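Local structure of AgaA (Rhizobium radiobacter, 6HLX) at residues 424-427 / 428-431; 387-390 / 391-395. The protein is a periplasmic solute-binding protein that binds the opine agropinic acid for import by an ABC transporter. All blocks are in the same frame, centred on the assembly; numbering follows the deposited sequence.

Interaction 1 (424-427 / 428-431). With EDO (1,2-ethanediol), chain B.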
# COMPACT_ATOMS: atom_id res chain seq x y z
N VAL A 424 18.60 0.83 -17.39
CA VAL A 424 19.30 0.41 -16.18
C VAL A 424 20.04 1.59 -15.56
O VAL A 424 19.90 1.79 -14.37
CB VAL A 424 20.19 -0.84 -16.40
CG1 VAL A 424 20.76 -1.35 -15.07
CG2 VAL A 424 19.41 -1.96 -17.12
N ASP A 425 20.78 2.37 -16.37
CA ASP A 425 21.54 3.55 -15.91
C ASP A 425 20.66 4.64 -15.29
O ASP A 425 19.90 5.28 -16.02
CB ASP A 425 22.39 4.11 -17.06
CG ASP A 425 23.29 5.29 -16.72
OD1 ASP A 425 23.41 5.62 -15.51
OD2 ASP A 425 23.86 5.88 -17.65
N LYS A 426 20.82 4.90 -13.97
CA LYS A 426 20.05 5.93 -13.24
C LYS A 426 20.30 7.36 -13.76
O LYS A 426 19.40 8.21 -13.66
CB LYS A 426 20.24 5.82 -11.73
CG LYS A 426 19.53 4.58 -11.16
CD LYS A 426 18.98 4.74 -9.75
CE LYS A 426 18.13 3.54 -9.40
NZ LYS A 426 17.80 3.47 -7.95
N ALA A 427 21.47 7.64 -14.36
CA ALA A 427 21.75 8.97 -14.95
C ALA A 427 20.82 9.22 -16.17
O ALA A 427 20.41 10.36 -16.44
CB ALA A 427 23.21 9.06 -15.38
N GLU A 428 20.47 8.13 -16.88
CA GLU A 428 19.54 8.23 -18.02
C GLU A 428 18.10 8.12 -17.50
O GLU A 428 17.21 8.84 -17.96
CB GLU A 428 19.83 7.13 -19.06
CG GLU A 428 21.14 7.36 -19.82
CD GLU A 428 21.29 8.75 -20.43
OE1 GLU A 428 20.40 9.16 -21.21
OE2 GLU A 428 22.28 9.44 -20.11
N ARG A 429 17.88 7.28 -16.49
CA ARG A 429 16.52 7.13 -15.94
C ARG A 429 16.00 8.46 -15.38
O ARG A 429 14.82 8.76 -15.55
CB ARG A 429 16.47 6.07 -14.81
CG ARG A 429 16.62 4.64 -15.27
CD ARG A 429 16.40 3.68 -14.09
NE ARG A 429 14.98 3.44 -13.87
CZ ARG A 429 14.47 2.89 -12.77
NH1 ARG A 429 13.16 2.68 -12.68
NH2 ARG A 429 15.27 2.53 -11.77
N VAL A 430 16.86 9.26 -14.75
CA VAL A 430 16.40 10.50 -14.13
C VAL A 430 15.82 11.49 -15.18
O VAL A 430 14.79 12.11 -14.90
CB VAL A 430 17.43 11.12 -13.15
CG1 VAL A 430 18.53 11.88 -13.87
CG2 VAL A 430 16.73 12.00 -12.10
N LYS A 431 16.39 11.54 -16.41
CA LYS A 431 15.90 12.41 -17.49
C LYS A 431 14.49 11.97 -17.90
O LYS A 431 13.64 12.81 -18.25
CB LYS A 431 16.80 12.29 -18.73
CG LYS A 431 18.26 12.72 -18.53
CD LYS A 431 19.00 12.59 -19.86
CE LYS A 431 20.49 12.83 -19.75
NZ LYS A 431 21.15 12.67 -21.08
C1 EDO B . 20.26 0.15 -20.04
O1 EDO B . 19.34 -0.05 -21.08
C2 EDO B . 20.80 1.58 -20.10
O2 EDO B . 21.67 1.73 -19.02
O HOH W 1 18.01 1.32 -12.25
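Asp425 O is gripped by two amides of the first turn of helix 426-443: Arg429 N gives it a sound bond of 2.9 Å, and Glu428 N a weak one of 3.0 Å. Asp425 is the N-cap. A chi1 of -177°, with CG opposite the backbone N, leaves OD1 within reach of Ala427 N, which donates to Asp425 OD1 (3.0 Å) from well above the carboxylate plane. Val430 N continues the helical pattern to Lys426 O. Glu428 CG lies 3.8 Å from Asp425 OD2; beyond it the chain bends at chi2, and Glu428 OE2 makes a 3.6 Å salt bridge with Lys431 NZ. On another side of the turn Lys426 and Arg429 run alongside each other, Lys426 CE coming obliquely within 3.8 Å of Arg429 NH2. A water donates to Val424 O and accepts weakly from Arg429 NH2. Arg429 NE bonds to Gly420 O, while NH1 forms a salt bridge with Asp385 and a hydrogen bond with Tyr433 OH. Lys426 NZ pairs with the sulfonate of a MES molecule, and Asp425 N donates to an ethanediol, both probably from the crystallisation liquor. The capping carboxylate thus satisfies an amide at the start of the helix, where the helix dipole would probably stabilise its negative charge.

Interaction 2 (387-390 / 391-395)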
# COMPACT_ATOMS: atom_id res chain seq x y z
N ASP A 387 9.74 3.22 -10.38
CA ASP A 387 8.63 2.60 -11.11
C ASP A 387 7.36 2.42 -10.25
O ASP A 387 6.34 1.96 -10.77
CB ASP A 387 9.02 1.30 -11.81
CG ASP A 387 7.96 0.83 -12.81
OD1 ASP A 387 7.57 1.65 -13.68
OD2 ASP A 387 7.48 -0.31 -12.68
N TRP A 388 7.39 2.84 -8.97
CA TRP A 388 6.15 2.84 -8.17
C TRP A 388 5.10 3.68 -8.93
O TRP A 388 3.90 3.44 -8.83
CB TRP A 388 6.38 3.46 -6.77
CG TRP A 388 6.64 4.95 -6.73
CD1 TRP A 388 7.86 5.56 -6.71
CD2 TRP A 388 5.66 5.99 -6.56
NE1 TRP A 388 7.70 6.93 -6.58
CE2 TRP A 388 6.36 7.22 -6.46
CE3 TRP A 388 4.25 6.01 -6.47
CZ2 TRP A 388 5.70 8.45 -6.24
CZ3 TRP A 388 3.59 7.23 -6.28
CH2 TRP A 388 4.32 8.44 -6.20
N LEU A 389 5.57 4.66 -9.73
CA LEU A 389 4.70 5.52 -10.54
C LEU A 389 3.81 4.76 -11.51
O LEU A 389 2.70 5.22 -11.80
CB LEU A 389 5.55 6.57 -11.28
CG LEU A 389 6.25 7.59 -10.35
CD1 LEU A 389 7.41 8.31 -11.09
CD2 LEU A 389 5.21 8.60 -9.78
N SER A 390 4.29 3.62 -12.08
CA SER A 390 3.48 2.89 -13.07
C SER A 390 2.16 2.41 -12.46
O SER A 390 1.13 2.45 -13.11
CB SER A 390 4.22 1.68 -13.62
OG SER A 390 5.11 2.08 -14.64
N ASN A 391 2.22 1.98 -11.19
CA ASN A 391 1.05 1.50 -10.48
C ASN A 391 -0.05 2.59 -10.39
O ASN A 391 -1.23 2.27 -10.47
CB ASN A 391 1.46 0.99 -9.11
CG ASN A 391 0.33 0.47 -8.27
OD1 ASN A 391 -0.54 -0.33 -8.72
ND2 ASN A 391 0.30 0.93 -7.04
N TYR A 392 0.38 3.87 -10.31
CA TYR A 392 -0.52 5.03 -10.25
C TYR A 392 -0.94 5.57 -11.62
O TYR A 392 -2.07 6.02 -11.77
CB TYR A 392 0.19 6.18 -9.47
CG TYR A 392 0.13 5.95 -7.98
CD1 TYR A 392 0.97 5.01 -7.36
CD2 TYR A 392 -0.76 6.65 -7.18
CE1 TYR A 392 0.87 4.74 -6.00
CE2 TYR A 392 -0.86 6.40 -5.81
CZ TYR A 392 -0.04 5.45 -5.22
OH TYR A 392 -0.20 5.16 -3.89
N TYR A 393 -0.01 5.59 -12.60
CA TYR A 393 -0.20 6.30 -13.87
C TYR A 393 -0.37 5.49 -15.14
O TYR A 393 -0.89 6.03 -16.12
CB TYR A 393 1.00 7.25 -14.09
CG TYR A 393 0.97 8.45 -13.16
CD1 TYR A 393 1.50 8.38 -11.88
CD2 TYR A 393 0.41 9.66 -13.57
CE1 TYR A 393 1.45 9.47 -11.01
CE2 TYR A 393 0.37 10.76 -12.72
CZ TYR A 393 0.88 10.65 -11.43
OH TYR A 393 0.84 11.73 -10.58
N TYR A 394 0.16 4.26 -15.19
CA TYR A 394 0.14 3.49 -16.44
C TYR A 394 -1.28 3.11 -16.87
O TYR A 394 -2.16 2.97 -16.02
CB TYR A 394 0.96 2.21 -16.26
CG TYR A 394 1.46 1.63 -17.57
CD1 TYR A 394 2.56 2.17 -18.21
CD2 TYR A 394 0.80 0.57 -18.18
CE1 TYR A 394 3.01 1.66 -19.43
CE2 TYR A 394 1.24 0.05 -19.40
CZ TYR A 394 2.38 0.58 -20.00
OH TYR A 394 2.84 0.08 -21.19
N GLY A 395 -1.47 2.90 -18.16
CA GLY A 395 -2.71 2.35 -18.68
C GLY A 395 -2.62 0.83 -18.54
O GLY A 395 -2.67 0.31 -17.42
O HOH W 2 2.97 2.09 -6.44
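Trp388 and Tyr392, one turn apart, form an offset edge-to-face pair: the CE3-CZ3 edge of the indole is directed at one face of the phenol ring, with planes at 83° and Trp388 CE3 3.5 Å from Tyr392 CD1. The indole reaches this place because its CG stands between the backbone N and the carbonyl carbon (chi1 70°), which turns the ring along the helix toward Tyr392. The Tyr392 side chain lies about 6 Å from agropinic acid at the nearest atoms, too far for direct contact. Leu389 CD2 packs over one indole face and also lies 4.1 Å from CE1 of Tyr393, whose side chain runs beside that of the leucine. In the backbone, Leu389 O accepts from Tyr393 N at 2.8 Å and more weakly from Tyr392 N. Tyr394 N bonds to Ser390 O (2.9 Å) as the chain leaves the helix. Water bridges Trp388 O to Asn391 ND2, adding to the weak bond from Asn391 N to the same carbonyl. At the start of the turn, Ser390 OG donates to Asp387 OD1 (2.7 Å) on its syn side, and Ser390 N to Asp387 O. Farther out, Arg421 of helix 411-422 meets both Asp387 OD1 and Ser390 OG. The phenol hydroxyls are held by Leu380 O and Ser379 for Tyr392, Tyr448 for Tyr393 and Asp418 for Tyr394. This short, buried helix therefore combines an aromatic and aliphatic surface with hydroxyl and carboxylate groups bonded to neighbouring parts of the fold; these hydrogen bonds satisfy the tyrosine hydroxyls and help fix their rings in place.

How the interactions relate
From the N terminus, the chain first meets interaction 2, which spans the short helix 388-393 following strand 374-379. It then passes through helix 411-422 and reaches interaction 1 at the start of helix 426-443. Each contact closes within about one helical turn, so the two are in series and neither nests nor crosses. The centres of interactions 1 and 2 are about 17 Å apart, on the same side of the chain's centre. They meet in packing where Arg429 NH1 comes near Asp387 N. Asp385 OD2 links the two, in a salt bridge with Arg429 NH1 and a hydrogen bond from Asp387 N. Leu389 also rests on Tyr433 and Phe436, joining the buried short helix to the surface-starting helix 426-443.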